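Local coordinates for protein RNA-directed RNA polymerase (Infectious pancreatic necrosis virus, PDB 3ZED) that probably replicates and transcribes the viral RNA genome as an RNA-dependent RNA polymerase, found both free and covalently attached to the genomic RNA, at residues 129-134 with 628-633; 168-173 with 317-322; 282-287 with 736-741. One frame throughout, in Å; residues are numbered along the deposited sequence.

Interaction 1 of 3, residues 129-134 with 628-633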
loop_
_atom_site.group_PDB
_atom_site.type_symbol
_atom_site.label_atom_id
_atom_site.label_comp_id
_atom_site.label_asym_id
_atom_site.label_seq_id
_atom_site.Cartn_x
_atom_site.Cartn_y
_atom_site.Cartn_z
ATOM N N LYS B 129 -1.709 -28.420 21.008
ATOM C CA LYS B 129 -1.637 -29.360 22.136
ATOM C C LYS B 129 -2.120 -28.673 23.420
ATOM O O LYS B 129 -2.961 -29.221 24.135
ATOM C CB LYS B 129 -0.208 -29.910 22.314
ATOM C CG LYS B 129 0.198 -30.952 21.276
ATOM C CD LYS B 129 1.710 -31.074 21.149
ATOM C CE LYS B 129 2.092 -32.136 20.149
ATOM N NZ LYS B 129 3.481 -31.958 19.658
ATOM N N GLN B 130 -1.647 -27.447 23.667
ATOM C CA GLN B 130 -2.002 -26.647 24.840
ATOM C C GLN B 130 -3.504 -26.312 24.865
ATOM O O GLN B 130 -4.149 -26.488 25.896
ATOM C CB GLN B 130 -1.155 -25.371 24.898
ATOM C CG GLN B 130 0.327 -25.629 25.176
ATOM C CD GLN B 130 0.588 -26.308 26.499
ATOM O OE1 GLN B 130 -0.026 -26.005 27.520
ATOM N NE2 GLN B 130 1.508 -27.246 26.506
ATOM N N LEU B 131 -4.070 -25.911 23.718
ATOM C CA LEU B 131 -5.500 -25.620 23.593
ATOM C C LEU B 131 -6.330 -26.843 23.966
ATOM O O LEU B 131 -7.313 -26.706 24.708
ATOM C CB LEU B 131 -5.847 -25.159 22.166
ATOM C CG LEU B 131 -5.332 -23.792 21.725
ATOM C CD1 LEU B 131 -5.425 -23.667 20.229
ATOM C CD2 LEU B 131 -6.098 -22.629 22.408
ATOM N N THR B 132 -5.931 -28.045 23.477
ATOM C CA THR B 132 -6.627 -29.307 23.780
ATOM C C THR B 132 -6.562 -29.623 25.290
ATOM O O THR B 132 -7.581 -30.025 25.875
ATOM C CB THR B 132 -6.041 -30.470 22.968
ATOM O OG1 THR B 132 -6.010 -30.104 21.600
ATOM C CG2 THR B 132 -6.831 -31.764 23.148
ATOM N N PHE B 133 -5.378 -29.453 25.908
ATOM C CA PHE B 133 -5.238 -29.710 27.344
ATOM C C PHE B 133 -6.123 -28.777 28.154
ATOM O O PHE B 133 -6.777 -29.229 29.087
ATOM C CB PHE B 133 -3.784 -29.583 27.845
ATOM C CG PHE B 133 -3.687 -29.664 29.368
ATOM C CD1 PHE B 133 -4.096 -30.809 30.052
ATOM C CD2 PHE B 133 -3.243 -28.574 30.114
ATOM C CE1 PHE B 133 -4.022 -30.876 31.448
ATOM C CE2 PHE B 133 -3.141 -28.652 31.505
ATOM C CZ PHE B 133 -3.506 -29.812 32.158
ATOM N N PHE B 134 -6.162 -27.489 27.802
ATOM C CA PHE B 134 -6.964 -26.570 28.587
ATOM C C PHE B 134 -8.459 -26.780 28.321
ATOM O O PHE B 134 -9.252 -26.521 29.229
ATOM C CB PHE B 134 -6.504 -25.115 28.391
ATOM C CG PHE B 134 -5.209 -24.823 29.131
ATOM C CD1 PHE B 134 -5.137 -24.937 30.524
ATOM C CD2 PHE B 134 -4.066 -24.424 28.442
ATOM C CE1 PHE B 134 -3.941 -24.653 31.209
ATOM C CE2 PHE B 134 -2.870 -24.153 29.126
ATOM C CZ PHE B 134 -2.814 -24.268 30.508
ATOM N N GLU B 628 -6.457 -17.408 25.309
ATOM C CA GLU B 628 -5.749 -16.625 26.304
ATOM C C GLU B 628 -5.145 -17.544 27.391
ATOM O O GLU B 628 -4.009 -17.321 27.767
ATOM C CB GLU B 628 -6.689 -15.549 26.914
ATOM C CG GLU B 628 -6.176 -14.842 28.163
ATOM C CD GLU B 628 -4.810 -14.181 28.100
ATOM O OE1 GLU B 628 -4.376 -13.777 26.999
ATOM O OE2 GLU B 628 -4.207 -13.996 29.176
ATOM N N THR B 629 -5.872 -18.579 27.859
ATOM C CA THR B 629 -5.343 -19.499 28.871
ATOM C C THR B 629 -4.114 -20.242 28.315
ATOM O O THR B 629 -3.077 -20.259 28.990
ATOM C CB THR B 629 -6.424 -20.478 29.364
ATOM O OG1 THR B 629 -7.641 -19.757 29.602
ATOM C CG2 THR B 629 -6.010 -21.208 30.632
ATOM N N ALA B 630 -4.218 -20.794 27.062
ATOM C CA ALA B 630 -3.129 -21.507 26.385
ATOM C C ALA B 630 -1.946 -20.578 26.036
ATOM O O ALA B 630 -0.812 -20.945 26.342
ATOM C CB ALA B 630 -3.634 -22.192 25.137
ATOM N N ALA B 631 -2.202 -19.386 25.418
ATOM C CA ALA B 631 -1.138 -18.435 25.052
ATOM C C ALA B 631 -0.415 -17.869 26.292
ATOM O O ALA B 631 0.811 -17.748 26.247
ATOM C CB ALA B 631 -1.684 -17.297 24.199
ATOM N N LYS B 632 -1.156 -17.527 27.381
ATOM C CA LYS B 632 -0.557 -17.019 28.631
ATOM C C LYS B 632 0.423 -18.066 29.170
ATOM O O LYS B 632 1.563 -17.733 29.495
ATOM C CB LYS B 632 -1.629 -16.673 29.693
ATOM C CG LYS B 632 -1.074 -16.126 31.012
ATOM C CD LYS B 632 -2.182 -15.842 32.033
ATOM C CE LYS B 632 -1.698 -14.935 33.152
ATOM N NZ LYS B 632 -2.781 -14.500 34.100
ATOM N N HIS B 633 -0.022 -19.337 29.204
ATOM C CA HIS B 633 0.787 -20.468 29.646
ATOM C C HIS B 633 2.065 -20.580 28.810
ATOM O O HIS B 633 3.152 -20.687 29.365
ATOM C CB HIS B 633 -0.013 -21.777 29.571
ATOM C CG HIS B 633 0.805 -22.973 29.951
ATOM N ND1 HIS B 633 1.427 -23.752 28.994
ATOM C CD2 HIS B 633 1.146 -23.436 31.176
ATOM C CE1 HIS B 633 2.073 -24.697 29.667
ATOM N NE2 HIS B 633 1.943 -24.536 30.977
#
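Phe134, Gln130 and Leu131 of helix 125-137 pack against Ala630, Thr629 and His633 of helix 625-645 in a helix-to-helix contact. It joins an N-terminal helix to a helix of the thumb region, near the edge of the molecule. The two short axes come within 8.8 Å and run at 125° to each other. The closest backbones are at Gln130 and Ala630, where the Ala630 methyl lies against Gln130 CB. Leu131 CD2 touches Ala630 CB at 3.7 Å. The Phe134 ring lies between two groups. Phe133 of its own helix covers one face, and Thr629 CG2 sits over the opposite face, 4.0 Å from the ring centroid. CG2 of Thr629 lies anti to the backbone N, which leaves OG1 to bond Pro625 O in its own helix. The far edge of Phe134 is turned to the face of His633 in an offset edge-to-face pair, with centroids 5.5 Å apart and planes at 70°. Gln130 OE1 comes within 3.1 Å of His633 ND1, but the angle is poor for a hydrogen bond. Leu626 extends the apolar layer beside Leu131 and Phe134. With no hydrogen bond between the segments, the contact rests on apolar and aromatic packing.

Interaction 2 of 3, residues 168-173 with 317-322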
loop_
_atom_site.group_PDB
_atom_site.type_symbol
_atom_site.label_atom_id
_atom_site.label_comp_id
_atom_site.label_asym_id
_atom_site.label_seq_id
_atom_site.Cartn_x
_atom_site.Cartn_y
_atom_site.Cartn_z
ATOM N N LEU B 168 1.389 -18.014 -11.638
ATOM C CA LEU B 168 0.957 -17.982 -13.039
ATOM C C LEU B 168 -0.578 -17.923 -13.153
ATOM O O LEU B 168 -1.093 -17.121 -13.938
ATOM C CB LEU B 168 1.534 -19.182 -13.806
ATOM C CG LEU B 168 3.066 -19.152 -14.006
ATOM C CD1 LEU B 168 3.599 -20.506 -14.436
ATOM C CD2 LEU B 168 3.482 -18.084 -14.997
ATOM N N ASN B 169 -1.295 -18.723 -12.343
ATOM C CA ASN B 169 -2.757 -18.722 -12.294
ATOM C C ASN B 169 -3.282 -17.386 -11.767
ATOM O O ASN B 169 -4.318 -16.911 -12.231
ATOM C CB ASN B 169 -3.281 -19.866 -11.431
ATOM C CG ASN B 169 -3.317 -21.161 -12.179
ATOM O OD1 ASN B 169 -4.125 -21.355 -13.085
ATOM N ND2 ASN B 169 -2.420 -22.064 -11.832
ATOM N N ARG B 170 -2.546 -16.767 -10.820
ATOM C CA ARG B 170 -2.865 -15.445 -10.280
ATOM C C ARG B 170 -2.814 -14.394 -11.393
ATOM O O ARG B 170 -3.710 -13.547 -11.472
ATOM C CB ARG B 170 -1.908 -15.070 -9.140
ATOM C CG ARG B 170 -2.133 -13.692 -8.549
ATOM C CD ARG B 170 -3.446 -13.587 -7.807
ATOM N NE ARG B 170 -3.583 -12.289 -7.145
ATOM C CZ ARG B 170 -4.622 -11.942 -6.395
ATOM N NH1 ARG B 170 -5.629 -12.786 -6.213
ATOM N NH2 ARG B 170 -4.672 -10.741 -5.837
ATOM N N LEU B 171 -1.795 -14.473 -12.274
ATOM C CA LEU B 171 -1.661 -13.553 -13.408
ATOM C C LEU B 171 -2.897 -13.625 -14.326
ATOM O O LEU B 171 -3.400 -12.576 -14.748
ATOM C CB LEU B 171 -0.375 -13.828 -14.203
ATOM C CG LEU B 171 0.963 -13.432 -13.556
ATOM C CD1 LEU B 171 2.115 -13.798 -14.485
ATOM C CD2 LEU B 171 1.023 -11.929 -13.234
ATOM N N LEU B 172 -3.411 -14.848 -14.586
ATOM C CA LEU B 172 -4.619 -15.067 -15.395
ATOM C C LEU B 172 -5.842 -14.393 -14.739
ATOM O O LEU B 172 -6.615 -13.742 -15.431
ATOM C CB LEU B 172 -4.907 -16.579 -15.591
ATOM C CG LEU B 172 -3.819 -17.455 -16.233
ATOM C CD1 LEU B 172 -4.353 -18.852 -16.486
ATOM C CD2 LEU B 172 -3.277 -16.854 -17.534
ATOM N N ALA B 173 -6.000 -14.550 -13.414
ATOM C CA ALA B 173 -7.088 -13.940 -12.640
ATOM C C ALA B 173 -7.016 -12.382 -12.721
ATOM O O ALA B 173 -8.052 -11.740 -12.935
ATOM C CB ALA B 173 -7.028 -14.404 -11.198
ATOM N N LYS B 317 -3.500 -20.172 -6.568
ATOM C CA LYS B 317 -3.414 -18.768 -6.207
ATOM C C LYS B 317 -2.247 -18.446 -5.259
ATOM O O LYS B 317 -2.243 -18.846 -4.097
ATOM C CB LYS B 317 -4.745 -18.312 -5.570
ATOM C CG LYS B 317 -4.800 -16.855 -5.144
ATOM C CD LYS B 317 -5.898 -16.655 -4.100
ATOM C CE LYS B 317 -5.776 -15.343 -3.368
ATOM N NZ LYS B 317 -6.830 -15.190 -2.330
ATOM N N THR B 318 -1.271 -17.705 -5.783
ATOM C CA THR B 318 -0.156 -17.126 -5.042
ATOM C C THR B 318 -0.222 -15.649 -5.363
ATOM O O THR B 318 -0.112 -15.284 -6.530
ATOM C CB THR B 318 1.219 -17.746 -5.369
ATOM O OG1 THR B 318 1.179 -19.171 -5.281
ATOM C CG2 THR B 318 2.356 -17.166 -4.492
ATOM N N ARG B 319 -0.444 -14.803 -4.366
ATOM C CA ARG B 319 -0.490 -13.366 -4.629
ATOM C C ARG B 319 0.923 -12.877 -4.994
ATOM O O ARG B 319 1.932 -13.423 -4.515
ATOM C CB ARG B 319 -1.092 -12.585 -3.446
ATOM C CG ARG B 319 -2.566 -12.930 -3.217
ATOM C CD ARG B 319 -3.415 -11.724 -2.881
ATOM N NE ARG B 319 -3.312 -11.323 -1.480
ATOM C CZ ARG B 319 -3.205 -10.062 -1.070
ATOM N NH1 ARG B 319 -3.169 -9.069 -1.953
ATOM N NH2 ARG B 319 -3.124 -9.784 0.226
ATOM N N ASN B 320 0.978 -11.897 -5.890
ATOM C CA ASN B 320 2.250 -11.375 -6.385
ATOM C C ASN B 320 2.566 -9.984 -5.912
ATOM O O ASN B 320 1.695 -9.118 -5.917
ATOM C CB ASN B 320 2.253 -11.381 -7.914
ATOM C CG ASN B 320 2.194 -12.764 -8.506
ATOM O OD1 ASN B 320 2.927 -13.651 -8.109
ATOM N ND2 ASN B 320 1.330 -12.975 -9.486
ATOM N N ILE B 321 3.839 -9.758 -5.552
ATOM C CA ILE B 321 4.354 -8.430 -5.246
ATOM C C ILE B 321 5.122 -7.988 -6.502
ATOM O O ILE B 321 6.073 -8.663 -6.915
ATOM C CB ILE B 321 5.226 -8.362 -3.960
ATOM C CG1 ILE B 321 4.442 -8.765 -2.672
ATOM C CG2 ILE B 321 5.962 -7.004 -3.835
ATOM C CD1 ILE B 321 4.018 -7.656 -1.647
ATOM N N TRP B 322 4.683 -6.898 -7.133
ATOM C CA TRP B 322 5.358 -6.331 -8.298
ATOM C C TRP B 322 6.494 -5.494 -7.720
ATOM O O TRP B 322 6.271 -4.399 -7.186
ATOM C CB TRP B 322 4.367 -5.522 -9.118
ATOM C CG TRP B 322 4.843 -5.122 -10.484
ATOM C CD1 TRP B 322 4.604 -5.778 -11.657
ATOM C CD2 TRP B 322 5.524 -3.902 -10.834
ATOM N NE1 TRP B 322 5.104 -5.050 -12.718
ATOM C CE2 TRP B 322 5.682 -3.901 -12.240
ATOM C CE3 TRP B 322 6.020 -2.808 -10.092
ATOM C CZ2 TRP B 322 6.317 -2.851 -12.920
ATOM C CZ3 TRP B 322 6.641 -1.770 -10.762
ATOM C CH2 TRP B 322 6.793 -1.798 -12.161
HETATM O O HOH W 1 -1.238 -11.002 -7.129
#
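Helix 164-179 packs against the chain entering strand 320-323, and Arg170 is the side chain laid across that approach. Its CB meets Thr318 O at 3.2 Å, and CG follows close to the same oxygen. The chain leaves the helix with CG anti to the backbone N (chi1 178°) and bends at chi2 (68°). This carries the guanidinium alongside Lys317 and Arg319, all three side chains pointing the same way. Arg319 CD lies over one face of the Arg170 guanidinium, 3.4 Å from NH2, toward its rim. The strand belongs to a mixed sheet in which it pairs antiparallel with strand 299-310. A water links helix and strand: it accepts from Arg170 NE at 2.7 Å and from Asn320 N at 2.7 Å. It lies at the edge of the Arg170 guanidinium, in its plane. Arg170 NH2 and Arg319 NH1 are 4.5 Å apart, and the likely repulsion is probably offset by the salt bridge from Arg319 to Glu307. Asn320 ND2 passes Arg170 CG at 3.7 Å and lies against Leu171 CD2. Its OD1 bonds Gln167, one turn earlier on the helix than Leu171.

Interaction 3 of 3, residues 282-287 with 736-741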
loop_
_atom_site.group_PDB
_atom_site.type_symbol
_atom_site.label_atom_id
_atom_site.label_comp_id
_atom_site.label_asym_id
_atom_site.label_seq_id
_atom_site.Cartn_x
_atom_site.Cartn_y
_atom_site.Cartn_z
ATOM N N ASP B 282 14.029 17.333 -31.165
ATOM C CA ASP B 282 13.062 16.276 -31.455
ATOM C C ASP B 282 12.650 15.602 -30.116
ATOM O O ASP B 282 13.201 14.547 -29.772
ATOM C CB ASP B 282 13.644 15.268 -32.476
ATOM C CG ASP B 282 12.661 14.262 -33.071
ATOM O OD1 ASP B 282 11.548 14.088 -32.497
ATOM O OD2 ASP B 282 13.015 13.619 -34.085
ATOM N N PRO B 283 11.713 16.209 -29.327
ATOM C CA PRO B 283 11.313 15.586 -28.047
ATOM C C PRO B 283 10.721 14.182 -28.202
ATOM O O PRO B 283 10.938 13.351 -27.312
ATOM C CB PRO B 283 10.281 16.563 -27.467
ATOM C CG PRO B 283 10.521 17.851 -28.177
ATOM C CD PRO B 283 10.967 17.464 -29.555
ATOM N N GLU B 284 10.016 13.893 -29.317
ATOM C CA GLU B 284 9.440 12.563 -29.512
ATOM C C GLU B 284 10.527 11.470 -29.603
ATOM O O GLU B 284 10.464 10.505 -28.838
ATOM C CB GLU B 284 8.509 12.508 -30.720
ATOM C CG GLU B 284 7.582 11.306 -30.671
ATOM C CD GLU B 284 6.225 11.539 -31.302
ATOM O OE1 GLU B 284 5.334 12.109 -30.629
ATOM O OE2 GLU B 284 6.056 11.144 -32.478
ATOM N N ALA B 285 11.517 11.627 -30.498
ATOM C CA ALA B 285 12.601 10.652 -30.660
ATOM C C ALA B 285 13.468 10.580 -29.399
ATOM O O ALA B 285 13.871 9.492 -29.003
ATOM C CB ALA B 285 13.461 10.999 -31.865
ATOM N N GLY B 286 13.724 11.739 -28.788
ATOM C CA GLY B 286 14.540 11.885 -27.592
ATOM C C GLY B 286 13.944 11.219 -26.377
ATOM O O GLY B 286 14.633 10.440 -25.712
ATOM N N VAL B 287 12.667 11.529 -26.067
ATOM C CA VAL B 287 11.950 10.973 -24.904
ATOM C C VAL B 287 11.787 9.456 -25.086
ATOM O O VAL B 287 12.077 8.706 -24.148
ATOM C CB VAL B 287 10.599 11.703 -24.648
ATOM C CG1 VAL B 287 9.676 10.914 -23.725
ATOM C CG2 VAL B 287 10.839 13.106 -24.091
ATOM N N ARG B 736 0.432 15.134 -27.197
ATOM C CA ARG B 736 1.464 14.143 -27.546
ATOM C C ARG B 736 2.879 14.620 -27.136
ATOM O O ARG B 736 3.102 15.818 -26.919
ATOM C CB ARG B 736 1.412 13.764 -29.045
ATOM C CG ARG B 736 1.698 14.907 -30.007
ATOM C CD ARG B 736 1.432 14.534 -31.447
ATOM N NE ARG B 736 2.417 13.602 -31.997
ATOM C CZ ARG B 736 2.294 12.990 -33.172
ATOM N NH1 ARG B 736 1.227 13.205 -33.933
ATOM N NH2 ARG B 736 3.237 12.160 -33.597
ATOM N N VAL B 737 3.824 13.654 -27.046
ATOM C CA VAL B 737 5.210 13.816 -26.584
ATOM C C VAL B 737 6.045 14.773 -27.486
ATOM O O VAL B 737 6.939 15.439 -26.960
ATOM C CB VAL B 737 5.851 12.406 -26.381
ATOM C CG1 VAL B 737 7.356 12.397 -26.547
ATOM C CG2 VAL B 737 5.469 11.838 -25.017
ATOM N N SER B 738 5.721 14.902 -28.795
ATOM C CA SER B 738 6.443 15.808 -29.710
ATOM C C SER B 738 6.272 17.304 -29.323
ATOM O O SER B 738 7.136 18.105 -29.656
ATOM C CB SER B 738 5.997 15.595 -31.153
ATOM O OG SER B 738 4.609 15.847 -31.289
ATOM N N THR B 739 5.199 17.649 -28.575
ATOM C CA THR B 739 4.857 19.006 -28.110
ATOM C C THR B 739 5.443 19.348 -26.728
ATOM O O THR B 739 5.118 20.407 -26.189
ATOM C CB THR B 739 3.311 19.163 -28.014
ATOM O OG1 THR B 739 2.794 18.420 -26.886
ATOM C CG2 THR B 739 2.582 18.770 -29.292
ATOM N N LEU B 740 6.275 18.469 -26.139
ATOM C CA LEU B 740 6.771 18.654 -24.766
ATOM C C LEU B 740 7.612 19.909 -24.566
ATOM O O LEU B 740 7.510 20.516 -23.498
ATOM C CB LEU B 740 7.538 17.427 -24.245
ATOM C CG LEU B 740 6.685 16.266 -23.729
ATOM C CD1 LEU B 740 7.547 15.050 -23.472
ATOM C CD2 LEU B 740 5.877 16.653 -22.478
ATOM N N ARG B 741 8.407 20.312 -25.573
ATOM C CA ARG B 741 9.244 21.506 -25.496
ATOM C C ARG B 741 8.371 22.773 -25.433
ATOM O O ARG B 741 8.663 23.678 -24.650
ATOM C CB ARG B 741 10.204 21.545 -26.691
ATOM C CG ARG B 741 11.314 22.578 -26.582
ATOM C CD ARG B 741 11.360 23.437 -27.812
ATOM N NE ARG B 741 12.154 22.832 -28.888
ATOM C CZ ARG B 741 11.666 22.442 -30.063
ATOM N NH1 ARG B 741 10.371 22.567 -30.327
ATOM N NH2 ARG B 741 12.472 21.943 -30.988
#
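Glu284 and Ser738 bring the two backbones to 4.4 Å between their CA atoms, where the first turn of helix 283-293 meets the 3-10 turn 737-739 that leads into helix 740-752. The contact joins the start of helix 283-293 to the C-terminal part of the chain. Asp282 is the N-cap of the first helix: its OD1 accepts from Ala285 N at 3.2 Å, met from above the carboxylate plane. Pro283, next in line, lays its ring on the other segment. Its CB touches Val737 O at 3.6 Å, while CG reaches Ser738 O and Arg741 CB. Further along the helix, Val287 packs its CB on Val737 CG1 at 3.8 Å and its CG2 on Leu740 CD1. Leu274, Ala277 and Ala278 of helix 260-278 add to the apolar surroundings of Val287. Val737 CG1 also presses on the backbone of Glu284, 3.6 Å from its CA. Just before the 3-10 turn, Arg736 O accepts from both OG1 and N of Thr739. The polar side of the contact is a salt bridge. Arg736 bends at chi3 (-72°), and its NH1 bonds Asn776 O. Glu784 brings a second negative charge close to Glu284 OE1, and Arg736, touching both, probably offsets part of the repulsion. Arg736 NH2 donates to the syn lone pair of Glu284 OE2 at 3.2 Å and 157°, with the carboxylate nearly coplanar with the guanidinium.

The three contacts are separate and none touches another. Interactions 1 and 3 lie on opposite sides of the chain's centre, their own centres 68 Å apart. Interaction 2 is more central, about 17 Å from the centre of the chain. Its centre is 37 Å from that of interaction 1 and 36 Å from that of interaction 3. Along the sequence, interaction 2 is nested inside the loop closed by interaction 1, whereas interaction 3 crosses both. Interactions 1 and 3 each join late chain to early chain; interaction 2 lies within the first half. All three lie away from the annotated sites; the Arg170 side chain is about 13 Å from a bound potassium ion.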